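Long-range contacts in cell division control protein 4 (PDB 3V7D), which recruits phosphorylated targets such as the CDK inhibitor SIC1 to the SCF ubiquitin ligase, of which this chain supplies the F-box region and WD40 propeller: residues S123-L128 against T137-K142; G164-K169 against T205-D210; H320-C325 against W377-Y382. The protein carries 1 engineered substitution. All blocks are in the same frame, centred on the assembly; numbering follows the deposited sequence.

In the fold
The three contacts sample different levels of the WD40 propeller. Contact 1 lies within one blade, pairing two neighbouring strands of WD 1 by backbone hydrogen bonds. Contact 2 joins blades, setting the first strands of WD 2 and WD 3 side by side without a hydrogen bond; it is the buried one, made mostly of side-chain packing. Contact 3 also links consecutive repeats, WD 5 and WD 6, but at a partly buried site, where two arginines near a strand start meet a turn. Contacts 1 and 2 adjoin: Asp140 OD1 accepts from Trp166 NE1 at 2.8 Å, and both touch the bound peptide. Contact 3 lies across the chain's centre from contact 1, their centres about 31 Å apart.

Contact 1: residues S123-L128 against T137-K142; sequences SVITCL and TGADDK
Thr126 and Cys127 both face Gly138, and this two-against-one pairing is a classic beta bulge in the antiparallel hairpin of WD 1. Thr126 N gives a hydrogen bond of 2.9 Å to Gly138 O (N-H...O angle 157°), while Cys127 N reaches the same oxygen only weakly. In return Gly138 N donates to Cys127 O at 3.0 Å. Ile125, next to the bulge, can be followed outward. Its CB merely skirts the Gly138 carbonyl. From there CG2 of Ile125, anti to the backbone N (chi1 of CG1 is -54°), comes within 3.4 Å of Gly138 O and 4.0 Å of Thr137 CB. The other branch carries CD1 of Ile125 the opposite way along the partner strand, to 4.1 Å from Ala139 CB. Beyond, Leu128 and Thr137 lie side by side, CD1 of Leu128 3.7 Å from CG2 of Thr137. On the other face, Cys127 SG rests 3.8 Å from Gly138 CA, where a CB on the glycine would collide with the sulfur. The polar ends have partners beyond the two segments: His120 takes up Thr137 OG1 and Asp141 OD1, as in the His-Asp-Ser/Thr network of WD40 repeats. The chemistry implies a division of labour, with main-chain bonds fixing the hairpin, methyls filling its Ile125 side, Thr137 and Asp141 joining it to His120 of the same repeat, and Asp140 to Trp166 of the next blade.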
ATOM      1  N   SER B 123     -26.469  15.539  13.203  1.00 54.42           N
ATOM      2  CA  SER B 123     -25.072  15.857  13.482  1.00 52.40           C
ATOM      3  C   SER B 123     -24.171  14.624  13.419  1.00 48.59           C
ATOM      4  O   SER B 123     -22.950  14.745  13.341  1.00 45.03           O
ATOM      5  CB  SER B 123     -24.937  16.548  14.840  1.00 57.01           C
ATOM      6  OG  SER B 123     -25.351  15.693  15.888  1.00 64.23           O
ATOM      7  N   VAL B 124     -24.776  13.443  13.442  1.00 48.40           N
ATOM      8  CA  VAL B 124     -24.014  12.201  13.397  1.00 49.24           C
ATOM      9  C   VAL B 124     -24.043  11.571  12.008  1.00 49.95           C
ATOM     10  O   VAL B 124     -25.110  11.333  11.446  1.00 55.46           O
ATOM     11  CB  VAL B 124     -24.547  11.171  14.417  1.00 51.60           C
ATOM     12  CG1 VAL B 124     -23.724   9.896  14.357  1.00 48.56           C
ATOM     13  CG2 VAL B 124     -24.535  11.753  15.822  1.00 54.08           C
ATOM     14  N   ILE B 125     -22.864  11.307  11.460  1.00 47.22           N
ATOM     15  CA  ILE B 125     -22.743  10.605  10.190  1.00 46.39           C
ATOM     16  C   ILE B 125     -22.401   9.151  10.484  1.00 45.58           C
ATOM     17  O   ILE B 125     -21.496   8.874  11.268  1.00 48.07           O
ATOM     18  CB  ILE B 125     -21.638  11.226   9.315  1.00 42.05           C
ATOM     19  CG1 ILE B 125     -21.874  12.727   9.143  1.00 50.05           C
ATOM     20  CG2 ILE B 125     -21.551  10.524   7.971  1.00 32.68           C
ATOM     21  CD1 ILE B 125     -23.255  13.073   8.658  1.00 51.83           C
ATOM     22  N   THR B 126     -23.119   8.223   9.860  1.00 37.74           N
ATOM     23  CA  THR B 126     -23.004   6.812  10.223  1.00 40.30           C
ATOM     24  C   THR B 126     -22.075   6.019   9.314  1.00 41.34           C
ATOM     25  O   THR B 126     -21.550   4.984   9.710  1.00 44.18           O
ATOM     26  CB  THR B 126     -24.377   6.120  10.220  1.00 45.36           C
ATOM     27  OG1 THR B 126     -24.924   6.155   8.895  1.00 48.27           O
ATOM     28  CG2 THR B 126     -25.323   6.823  11.182  1.00 42.66           C
ATOM     29  N   CYS B 127     -21.887   6.493   8.091  1.00 40.31           N
ATOM     30  CA  CYS B 127     -21.057   5.770   7.139  1.00 38.91           C
ATOM     31  C   CYS B 127     -20.544   6.674   6.031  1.00 38.23           C
ATOM     32  O   CYS B 127     -21.179   7.667   5.672  1.00 39.92           O
ATOM     33  CB  CYS B 127     -21.808   4.568   6.558  1.00 41.25           C
ATOM     34  SG  CYS B 127     -23.482   4.927   5.962  1.00 52.27           S
ATOM     35  N   LEU B 128     -19.378   6.319   5.505  1.00 39.82           N
ATOM     36  CA  LEU B 128     -18.723   7.095   4.463  1.00 39.17           C
ATOM     37  C   LEU B 128     -17.977   6.173   3.513  1.00 38.72           C
ATOM     38  O   LEU B 128     -17.288   5.248   3.941  1.00 34.86           O
ATOM     39  CB  LEU B 128     -17.751   8.108   5.077  1.00 31.39           C
ATOM     40  CG  LEU B 128     -17.045   9.102   4.146  1.00 34.65           C
ATOM     41  CD1 LEU B 128     -16.800  10.421   4.864  1.00 36.80           C
ATOM     42  CD2 LEU B 128     -15.726   8.549   3.617  1.00 29.54           C
ATOM     43  N   THR B 137     -21.813   9.802   1.828  1.00 35.25           N
ATOM     44  CA  THR B 137     -22.102   9.701   3.253  1.00 37.33           C
ATOM     45  C   THR B 137     -23.554   9.334   3.522  1.00 43.46           C
ATOM     46  O   THR B 137     -24.454   9.708   2.770  1.00 43.84           O
ATOM     47  CB  THR B 137     -21.810  11.026   3.984  1.00 33.75           C
ATOM     48  OG1 THR B 137     -22.472  12.096   3.301  1.00 34.12           O
ATOM     49  CG2 THR B 137     -20.310  11.303   4.032  1.00 31.07           C
ATOM     50  N   GLY B 138     -23.771   8.607   4.612  1.00 45.90           N
ATOM     51  CA  GLY B 138     -25.110   8.283   5.066  1.00 47.22           C
ATOM     52  C   GLY B 138     -25.309   8.725   6.504  1.00 47.77           C
ATOM     53  O   GLY B 138     -24.352   8.797   7.280  1.00 47.84           O
ATOM     54  N   ALA B 139     -26.549   9.036   6.865  1.00 44.56           N
ATOM     55  CA  ALA B 139     -26.857   9.400   8.243  1.00 45.59           C
ATOM     56  C   ALA B 139     -28.238   8.922   8.678  1.00 53.23           C
ATOM     57  O   ALA B 139     -28.967   8.288   7.910  1.00 51.18           O
ATOM     58  CB  ALA B 139     -26.725  10.901   8.440  1.00 41.29           C
ATOM     59  N   ASP B 140     -28.595   9.236   9.919  1.00 55.95           N
ATOM     60  CA  ASP B 140     -29.880   8.826  10.456  1.00 58.70           C
ATOM     61  C   ASP B 140     -30.992   9.755   9.986  1.00 60.32           C
ATOM     62  O   ASP B 140     -32.142   9.618  10.403  1.00 66.84           O
ATOM     63  CB  ASP B 140     -29.839   8.766  11.981  1.00 65.77           C
ATOM     64  CG  ASP B 140     -30.686   7.638  12.536  1.00 78.50           C
ATOM     65  OD1 ASP B 140     -30.560   6.500  12.033  1.00 77.69           O
ATOM     66  OD2 ASP B 140     -31.488   7.889  13.460  1.00 84.89           O
ATOM     67  N   ASP B 141     -30.646  10.697   9.113  1.00 55.36           N
ATOM     68  CA  ASP B 141     -31.632  11.587   8.508  1.00 52.31           C
ATOM     69  C   ASP B 141     -32.240  10.953   7.258  1.00 49.18           C
ATOM     70  O   ASP B 141     -32.888  11.632   6.465  1.00 51.73           O
ATOM     71  CB  ASP B 141     -31.010  12.953   8.175  1.00 50.05           C
ATOM     72  CG  ASP B 141     -29.973  12.878   7.057  1.00 47.08           C
ATOM     73  OD1 ASP B 141     -29.454  11.777   6.776  1.00 54.79           O
ATOM     74  OD2 ASP B 141     -29.669  13.930   6.460  1.00 42.86           O
ATOM     75  N   LYS B 142     -31.997   9.654   7.089  1.00 48.97           N
ATOM     76  CA  LYS B 142     -32.540   8.861   5.982  1.00 49.64           C
ATOM     77  C   LYS B 142     -31.953   9.231   4.615  1.00 50.59           C
ATOM     78  O   LYS B 142     -32.398   8.714   3.587  1.00 53.25           O
ATOM     79  CB  LYS B 142     -34.075   8.939   5.941  1.00 49.50           C
ATOM     80  CG  LYS B 142     -34.768   8.626   7.262  1.00 47.59           C
ATOM     81  CD  LYS B 142     -36.282   8.848   7.165  1.00 48.79           C
ATOM     82  CE  LYS B 142     -36.957   8.636   8.509  1.00 53.59           C
ATOM     83  NZ  LYS B 142     -38.434   8.851   8.447  1.00 66.26           N
TER

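Contact 2: residues G164-K169 against T205-D210; sequences GVWALK and TVRCLD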
ATOM      1  N   GLY B 164     -33.076   5.426   8.820  1.00 55.30           N
ATOM      2  CA  GLY B 164     -31.701   5.892   8.788  1.00 51.58           C
ATOM      3  C   GLY B 164     -30.796   4.970   7.993  1.00 48.85           C
ATOM      4  O   GLY B 164     -31.016   3.762   7.944  1.00 47.45           O
ATOM      5  N   VAL B 165     -29.781   5.548   7.359  1.00 49.65           N
ATOM      6  CA  VAL B 165     -28.824   4.782   6.573  1.00 48.24           C
ATOM      7  C   VAL B 165     -27.634   4.421   7.445  1.00 47.87           C
ATOM      8  O   VAL B 165     -26.990   5.300   8.013  1.00 48.96           O
ATOM      9  CB  VAL B 165     -28.319   5.601   5.371  1.00 45.35           C
ATOM     10  CG1 VAL B 165     -27.365   4.775   4.526  1.00 38.96           C
ATOM     11  CG2 VAL B 165     -29.495   6.107   4.537  1.00 42.62           C
ATOM     12  N   TRP B 166     -27.333   3.133   7.552  1.00 48.93           N
ATOM     13  CA  TRP B 166     -26.271   2.691   8.449  1.00 48.29           C
ATOM     14  C   TRP B 166     -25.181   1.865   7.773  1.00 45.95           C
ATOM     15  O   TRP B 166     -24.212   1.463   8.415  1.00 46.82           O
ATOM     16  CB  TRP B 166     -26.861   1.944   9.648  1.00 53.32           C
ATOM     17  CG  TRP B 166     -27.477   2.869  10.642  1.00 59.50           C
ATOM     18  CD1 TRP B 166     -28.740   3.379  10.612  1.00 61.57           C
ATOM     19  CD2 TRP B 166     -26.850   3.415  11.808  1.00 64.94           C
ATOM     20  NE1 TRP B 166     -28.944   4.201  11.693  1.00 62.79           N
ATOM     21  CE2 TRP B 166     -27.799   4.240  12.443  1.00 65.64           C
ATOM     22  CE3 TRP B 166     -25.580   3.279  12.379  1.00 63.27           C
ATOM     23  CZ2 TRP B 166     -27.517   4.932  13.621  1.00 66.58           C
ATOM     24  CZ3 TRP B 166     -25.302   3.963  13.549  1.00 64.14           C
ATOM     25  CH2 TRP B 166     -26.266   4.781  14.157  1.00 65.33           C
ATOM     26  N   ALA B 167     -25.332   1.626   6.475  1.00 46.44           N
ATOM     27  CA  ALA B 167     -24.312   0.902   5.723  1.00 45.35           C
ATOM     28  C   ALA B 167     -24.281   1.350   4.265  1.00 45.83           C
ATOM     29  O   ALA B 167     -25.327   1.512   3.632  1.00 43.17           O
ATOM     30  CB  ALA B 167     -24.540  -0.598   5.823  1.00 49.86           C
ATOM     31  N   LEU B 168     -23.073   1.558   3.750  1.00 43.73           N
ATOM     32  CA  LEU B 168     -22.869   2.013   2.377  1.00 45.51           C
ATOM     33  C   LEU B 168     -21.719   1.260   1.734  1.00 43.76           C
ATOM     34  O   LEU B 168     -20.700   1.016   2.376  1.00 44.46           O
ATOM     35  CB  LEU B 168     -22.521   3.501   2.354  1.00 48.71           C
ATOM     36  CG  LEU B 168     -23.621   4.553   2.384  1.00 57.31           C
ATOM     37  CD1 LEU B 168     -22.983   5.930   2.295  1.00 59.22           C
ATOM     38  CD2 LEU B 168     -24.602   4.333   1.246  1.00 58.54           C
ATOM     39  N   LYS B 169     -21.870   0.913   0.461  1.00 42.41           N
ATOM     40  CA  LYS B 169     -20.776   0.299  -0.279  1.00 46.14           C
ATOM     41  C   LYS B 169     -20.806   0.718  -1.738  1.00 49.67           C
ATOM     42  O   LYS B 169     -21.776   0.466  -2.452  1.00 54.11           O
ATOM     43  CB  LYS B 169     -20.826  -1.224  -0.173  1.00 48.53           C
ATOM     44  CG  LYS B 169     -19.547  -1.924  -0.616  1.00 52.60           C
ATOM     45  CD  LYS B 169     -18.449  -1.774   0.424  1.00 54.97           C
ATOM     46  CE  LYS B 169     -17.198  -2.541   0.025  1.00 61.35           C
ATOM     47  NZ  LYS B 169     -16.221  -2.654   1.154  1.00 60.82           N
ATOM     48  N   THR B 205     -33.164  -4.368  11.062  1.00 57.41           N
ATOM     49  CA  THR B 205     -32.220  -3.379  10.537  1.00 56.27           C
ATOM     50  C   THR B 205     -31.039  -4.014   9.807  1.00 52.78           C
ATOM     51  O   THR B 205     -30.400  -4.928  10.327  1.00 52.18           O
ATOM     52  CB  THR B 205     -31.665  -2.480  11.667  1.00 58.22           C
ATOM     53  OG1 THR B 205     -32.695  -1.603  12.138  1.00 58.25           O
ATOM     54  CG2 THR B 205     -30.486  -1.648  11.170  1.00 54.36           C
ATOM     55  N   VAL B 206     -30.760  -3.534   8.598  1.00 51.50           N
ATOM     56  CA  VAL B 206     -29.548  -3.930   7.889  1.00 53.67           C
ATOM     57  C   VAL B 206     -28.368  -3.215   8.538  1.00 51.10           C
ATOM     58  O   VAL B 206     -28.234  -2.001   8.425  1.00 54.58           O
ATOM     59  CB  VAL B 206     -29.610  -3.568   6.393  1.00 49.66           C
ATOM     60  CG1 VAL B 206     -28.368  -4.072   5.680  1.00 43.45           C
ATOM     61  CG2 VAL B 206     -30.867  -4.150   5.751  1.00 53.78           C
ATOM     62  N   ARG B 207     -27.520  -3.975   9.225  1.00 50.91           N
ATOM     63  CA  ARG B 207     -26.474  -3.389  10.062  1.00 51.60           C
ATOM     64  C   ARG B 207     -25.151  -3.177   9.334  1.00 50.94           C
ATOM     65  O   ARG B 207     -24.402  -2.255   9.650  1.00 58.90           O
ATOM     66  CB  ARG B 207     -26.241  -4.258  11.299  1.00 52.65           C
ATOM     67  CG  ARG B 207     -25.376  -3.601  12.356  1.00 55.78           C
ATOM     68  CD  ARG B 207     -25.995  -2.297  12.822  1.00 58.05           C
ATOM     69  NE  ARG B 207     -25.187  -1.635  13.842  1.00 58.85           N
ATOM     70  CZ  ARG B 207     -24.187  -0.801  13.575  1.00 58.58           C
ATOM     71  NH1 ARG B 207     -23.865  -0.526  12.316  1.00 54.46           N
ATOM     72  NH2 ARG B 207     -23.510  -0.240  14.568  1.00 56.23           N
ATOM     73  N   CYS B 208     -24.865  -4.035   8.364  1.00 44.77           N
ATOM     74  CA  CYS B 208     -23.588  -4.004   7.667  1.00 41.13           C
ATOM     75  C   CYS B 208     -23.754  -4.638   6.296  1.00 45.40           C
ATOM     76  O   CYS B 208     -24.766  -5.294   6.040  1.00 50.64           O
ATOM     77  CB  CYS B 208     -22.536  -4.775   8.470  1.00 37.55           C
ATOM     78  SG  CYS B 208     -22.945  -6.538   8.737  1.00 49.76           S
ATOM     79  N   LEU B 209     -22.769  -4.448   5.421  1.00 41.65           N
ATOM     80  CA  LEU B 209     -22.811  -5.063   4.095  1.00 47.05           C
ATOM     81  C   LEU B 209     -21.473  -5.006   3.360  1.00 42.35           C
ATOM     82  O   LEU B 209     -20.626  -4.159   3.647  1.00 43.77           O
ATOM     83  CB  LEU B 209     -23.931  -4.451   3.237  1.00 56.50           C
ATOM     84  CG  LEU B 209     -23.765  -3.085   2.574  1.00 60.62           C
ATOM     85  CD1 LEU B 209     -23.344  -3.255   1.129  1.00 62.86           C
ATOM     86  CD2 LEU B 209     -25.060  -2.297   2.649  1.00 63.51           C
ATOM     87  N   ASP B 210     -21.291  -5.924   2.415  1.00 36.75           N
ATOM     88  CA  ASP B 210     -20.110  -5.941   1.561  1.00 38.74           C
ATOM     89  C   ASP B 210     -20.509  -6.389   0.161  1.00 44.86           C
ATOM     90  O   ASP B 210     -21.571  -6.983  -0.023  1.00 48.48           O
ATOM     91  CB  ASP B 210     -19.051  -6.893   2.122  1.00 40.47           C
ATOM     92  CG  ASP B 210     -17.647  -6.567   1.631  1.00 44.77           C
ATOM     93  OD1 ASP B 210     -17.505  -5.745   0.698  1.00 45.34           O
ATOM     94  OD2 ASP B 210     -16.684  -7.141   2.181  1.00 43.21           O
TER
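Val206 meets 164-169 through its backbone, its O lying 4.4 Å from Trp166 CB. Arg207 follows; its chain leaves the backbone away from the other strand, but a bend at chi2 (59°) swings the guanidinium back, so that Trp166 CE3 sits over one of its faces, 4.2 Å from NH1 of Arg207. Ring and guanidinium planes are 67° apart, which rules out a flat stack. Arg207 NH2 bonds a modified side chain of the bound peptide, with Arg274 close by, consistent with a pocket for a phosphorylated residue. At Cys208 it is the CA that counts, 4.0 Å from Ala167 CB. Here the propeller geometry is plain: the first strands of two adjacent blades run parallel, 4° apart with axes 5.8 Å from each other, yet share no hydrogen bond, and each has a classic bulge, Trp166-Ala167 against Gly179 and Arg207-Cys208 against its own partner strand, 218-224. Leu209 fills the seam between the blades with both methyls, CD2 at 3.6 Å from Ala167 CB and CD1 at 3.5 Å from Lys169 CB. Asp210 ends the segment; its OD1 forms a salt bridge of 3.4 Å with Lys169 NZ, and OD2 accepts from Gly278 N of the following blade.

Contact 3: residues H320-C325 against W377-Y382; sequences HERKRC and WDANDY
Arg324 NH1 makes both hydrogen bonds of this contact, donating to Asn380 O at 2.9 Å (N-H...O angle 163°) and to Tyr382 OH at 3.0 Å (152°). The chain, extended from CG to NE, carries the guanidinium to the turn, where both acceptors lie at its edge, near its plane. The Tyr382 and Arg324 side chains slide past each other in opposite directions, the ring inclined 46° to the guanidinium and CD of Arg324 3.3 Å from Tyr382 OH. Asp378 shapes the receiving turn: its OD2 accepts from Asn380 N, an Asx turn, and from Asp381 N, completing an Asx motif. A methionine in place of Arg324 would probably leave Asn380 O and Tyr382 OH without this shared donor and the phenol freer to shift. Arg322 approaches differently: Ala379 O sits over the centre of its guanidinium face, 3.2 Å from CZ of Arg322, and no hydrogen bond results. Its NH1 instead pairs with Asp319 in a salt bridge. Outermost is packing, NH2 of Arg322 lying 3.5 Å from Ala379 CB. One arginine thus donates through its edge while the other only lays a face against a carbonyl oxygen, so WD 5 probably holds the WD 6 turn by directed bonds and looser electrostatics.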
ATOM      1  N   HIS B 320      -7.752 -12.228   2.465  1.00 45.12           N
ATOM      2  CA  HIS B 320      -7.815 -13.214   1.388  1.00 50.48           C
ATOM      3  C   HIS B 320      -6.438 -13.517   0.801  1.00 53.79           C
ATOM      4  O   HIS B 320      -6.209 -14.602   0.272  1.00 53.69           O
ATOM      5  CB  HIS B 320      -8.767 -12.752   0.282  1.00 46.94           C
ATOM      6  CG  HIS B 320      -8.378 -11.449  -0.341  1.00 51.51           C
ATOM      7  ND1 HIS B 320      -8.721 -10.232   0.206  1.00 56.75           N
ATOM      8  CD2 HIS B 320      -7.671 -11.173  -1.462  1.00 57.35           C
ATOM      9  CE1 HIS B 320      -8.242  -9.261  -0.550  1.00 57.53           C
ATOM     10  NE2 HIS B 320      -7.602  -9.805  -1.569  1.00 58.57           N
ATOM     11  N   GLU B 321      -5.524 -12.557   0.890  1.00 51.94           N
ATOM     12  CA  GLU B 321      -4.172 -12.772   0.392  1.00 49.87           C
ATOM     13  C   GLU B 321      -3.482 -13.906   1.152  1.00 48.61           C
ATOM     14  O   GLU B 321      -2.808 -14.742   0.557  1.00 49.92           O
ATOM     15  CB  GLU B 321      -3.344 -11.490   0.486  1.00 47.56           C
ATOM     16  CG  GLU B 321      -1.939 -11.639  -0.077  1.00 59.77           C
ATOM     17  CD  GLU B 321      -1.050 -10.450   0.231  1.00 68.06           C
ATOM     18  OE1 GLU B 321      -1.581  -9.329   0.388  1.00 71.40           O
ATOM     19  OE2 GLU B 321       0.181 -10.643   0.323  1.00 67.83           O
ATOM     20  N   ARG B 322      -3.666 -13.935   2.468  1.00 44.93           N
ATOM     21  CA  ARG B 322      -3.016 -14.939   3.300  1.00 42.91           C
ATOM     22  C   ARG B 322      -3.972 -16.055   3.702  1.00 47.12           C
ATOM     23  O   ARG B 322      -3.569 -17.011   4.367  1.00 52.69           O
ATOM     24  CB  ARG B 322      -2.427 -14.288   4.551  1.00 39.27           C
ATOM     25  CG  ARG B 322      -1.472 -13.154   4.249  1.00 40.07           C
ATOM     26  CD  ARG B 322      -0.908 -12.546   5.521  1.00 38.56           C
ATOM     27  NE  ARG B 322       0.029 -11.472   5.218  1.00 38.01           N
ATOM     28  CZ  ARG B 322      -0.335 -10.228   4.923  1.00 37.99           C
ATOM     29  NH1 ARG B 322      -1.621  -9.899   4.890  1.00 34.78           N
ATOM     30  NH2 ARG B 322       0.588  -9.314   4.656  1.00 34.81           N
ATOM     31  N   LYS B 323      -5.230 -15.926   3.285  1.00 46.44           N
ATOM     32  CA  LYS B 323      -6.285 -16.869   3.654  1.00 51.67           C
ATOM     33  C   LYS B 323      -6.431 -16.961   5.168  1.00 49.61           C
ATOM     34  O   LYS B 323      -6.310 -18.037   5.757  1.00 49.20           O
ATOM     35  CB  LYS B 323      -6.038 -18.254   3.047  1.00 59.75           C
ATOM     36  CG  LYS B 323      -6.069 -18.278   1.526  1.00 67.77           C
ATOM     37  CD  LYS B 323      -6.146 -19.705   1.001  1.00 77.59           C
ATOM     38  CE  LYS B 323      -7.448 -20.382   1.416  1.00 85.19           C
ATOM     39  NZ  LYS B 323      -8.624 -19.893   0.636  1.00 88.67           N
ATOM     40  N   ARG B 324      -6.675 -15.813   5.791  1.00 47.02           N
ATOM     41  CA  ARG B 324      -6.845 -15.734   7.232  1.00 44.80           C
ATOM     42  C   ARG B 324      -8.037 -14.860   7.587  1.00 42.67           C
ATOM     43  O   ARG B 324      -8.530 -14.093   6.761  1.00 37.56           O
ATOM     44  CB  ARG B 324      -5.598 -15.142   7.890  1.00 42.34           C
ATOM     45  CG  ARG B 324      -4.335 -15.966   7.735  1.00 42.76           C
ATOM     46  CD  ARG B 324      -3.141 -15.192   8.278  1.00 41.55           C
ATOM     47  NE  ARG B 324      -1.880 -15.893   8.056  1.00 44.43           N
ATOM     48  CZ  ARG B 324      -0.685 -15.361   8.291  1.00 45.35           C
ATOM     49  NH1 ARG B 324      -0.586 -14.121   8.751  1.00 43.64           N
ATOM     50  NH2 ARG B 324       0.411 -16.070   8.063  1.00 45.07           N
ATOM     51  N   CYS B 325      -8.492 -14.982   8.827  1.00 42.93           N
ATOM     52  CA  CYS B 325      -9.512 -14.090   9.343  1.00 40.67           C
ATOM     53  C   CYS B 325      -9.013 -13.377  10.587  1.00 40.57           C
ATOM     54  O   CYS B 325      -8.380 -13.982  11.459  1.00 40.05           O
ATOM     55  CB  CYS B 325     -10.793 -14.848   9.681  1.00 45.97           C
ATOM     56  SG  CYS B 325     -11.988 -13.810  10.557  1.00 47.56           S
ATOM     57  N   TRP B 377       0.173  -3.879  14.098  1.00 30.95           N
ATOM     58  CA  TRP B 377       0.795  -5.192  14.095  1.00 28.44           C
ATOM     59  C   TRP B 377       1.263  -5.520  12.689  1.00 34.35           C
ATOM     60  O   TRP B 377       0.629  -5.129  11.708  1.00 33.97           O
ATOM     61  CB  TRP B 377      -0.196  -6.259  14.544  1.00 32.44           C
ATOM     62  CG  TRP B 377      -1.107  -5.847  15.660  1.00 37.13           C
ATOM     63  CD1 TRP B 377      -2.252  -5.110  15.553  1.00 31.96           C
ATOM     64  CD2 TRP B 377      -0.973  -6.178  17.048  1.00 32.82           C
ATOM     65  NE1 TRP B 377      -2.831  -4.952  16.787  1.00 32.84           N
ATOM     66  CE2 TRP B 377      -2.068  -5.600  17.721  1.00 35.73           C
ATOM     67  CE3 TRP B 377      -0.036  -6.906  17.784  1.00 32.48           C
ATOM     68  CZ2 TRP B 377      -2.246  -5.722  19.098  1.00 34.92           C
ATOM     69  CZ3 TRP B 377      -0.219  -7.031  19.150  1.00 33.75           C
ATOM     70  CH2 TRP B 377      -1.310  -6.439  19.793  1.00 36.87           C
ATOM     71  N   ASP B 378       2.374  -6.240  12.592  1.00 34.41           N
ATOM     72  CA  ASP B 378       2.870  -6.681  11.299  1.00 31.84           C
ATOM     73  C   ASP B 378       1.798  -7.528  10.626  1.00 34.92           C
ATOM     74  O   ASP B 378       1.229  -8.421  11.246  1.00 33.86           O
ATOM     75  CB  ASP B 378       4.156  -7.485  11.472  1.00 32.30           C
ATOM     76  CG  ASP B 378       4.782  -7.858  10.154  1.00 36.96           C
ATOM     77  OD1 ASP B 378       5.596  -7.060   9.646  1.00 36.81           O
ATOM     78  OD2 ASP B 378       4.447  -8.936   9.619  1.00 37.42           O
ATOM     79  N   ALA B 379       1.509  -7.241   9.364  1.00 37.17           N
ATOM     80  CA  ALA B 379       0.394  -7.903   8.688  1.00 35.56           C
ATOM     81  C   ALA B 379       0.633  -9.393   8.471  1.00 41.53           C
ATOM     82  O   ALA B 379      -0.297 -10.130   8.161  1.00 40.55           O
ATOM     83  CB  ALA B 379       0.078  -7.217   7.364  1.00 30.78           C
ATOM     84  N   ASN B 380       1.875  -9.837   8.629  1.00 46.26           N
ATOM     85  CA  ASN B 380       2.193 -11.237   8.375  1.00 45.49           C
ATOM     86  C   ASN B 380       2.443 -12.061   9.638  1.00 40.60           C
ATOM     87  O   ASN B 380       1.893 -13.155   9.773  1.00 42.08           O
ATOM     88  CB  ASN B 380       3.369 -11.370   7.404  1.00 50.82           C
ATOM     89  CG  ASN B 380       3.542 -12.791   6.895  1.00 64.26           C
ATOM     90  OD1 ASN B 380       2.570 -13.531   6.738  1.00 62.09           O
ATOM     91  ND2 ASN B 380       4.786 -13.181   6.641  1.00 74.83           N
ATOM     92  N   ASP B 381       3.261 -11.546  10.556  1.00 35.85           N
ATOM     93  CA  ASP B 381       3.565 -12.279  11.791  1.00 36.80           C
ATOM     94  C   ASP B 381       3.023 -11.626  13.071  1.00 35.89           C
ATOM     95  O   ASP B 381       3.218 -12.147  14.168  1.00 37.85           O
ATOM     96  CB  ASP B 381       5.069 -12.581  11.917  1.00 36.68           C
ATOM     97  CG  ASP B 381       5.933 -11.323  11.984  1.00 46.22           C
ATOM     98  OD1 ASP B 381       5.474 -10.280  12.496  1.00 45.37           O
ATOM     99  OD2 ASP B 381       7.093 -11.386  11.527  1.00 55.44           O
ATOM    100  N   TYR B 382       2.364 -10.481  12.920  1.00 34.90           N
ATOM    101  CA  TYR B 382       1.669  -9.809  14.024  1.00 30.54           C
ATOM    102  C   TYR B 382       2.559  -9.378  15.187  1.00 38.15           C
ATOM    103  O   TYR B 382       2.078  -9.189  16.308  1.00 40.82           O
ATOM    104  CB  TYR B 382       0.476 -10.643  14.504  1.00 30.84           C
ATOM    105  CG  TYR B 382      -0.362 -11.122  13.348  1.00 32.36           C
ATOM    106  CD1 TYR B 382      -1.221 -10.256  12.681  1.00 32.53           C
ATOM    107  CD2 TYR B 382      -0.264 -12.430  12.894  1.00 33.48           C
ATOM    108  CE1 TYR B 382      -1.978 -10.692  11.606  1.00 33.42           C
ATOM    109  CE2 TYR B 382      -1.012 -12.870  11.821  1.00 32.94           C
ATOM    110  CZ  TYR B 382      -1.865 -11.999  11.181  1.00 33.72           C
ATOM    111  OH  TYR B 382      -2.605 -12.443  10.111  1.00 38.69           O
TER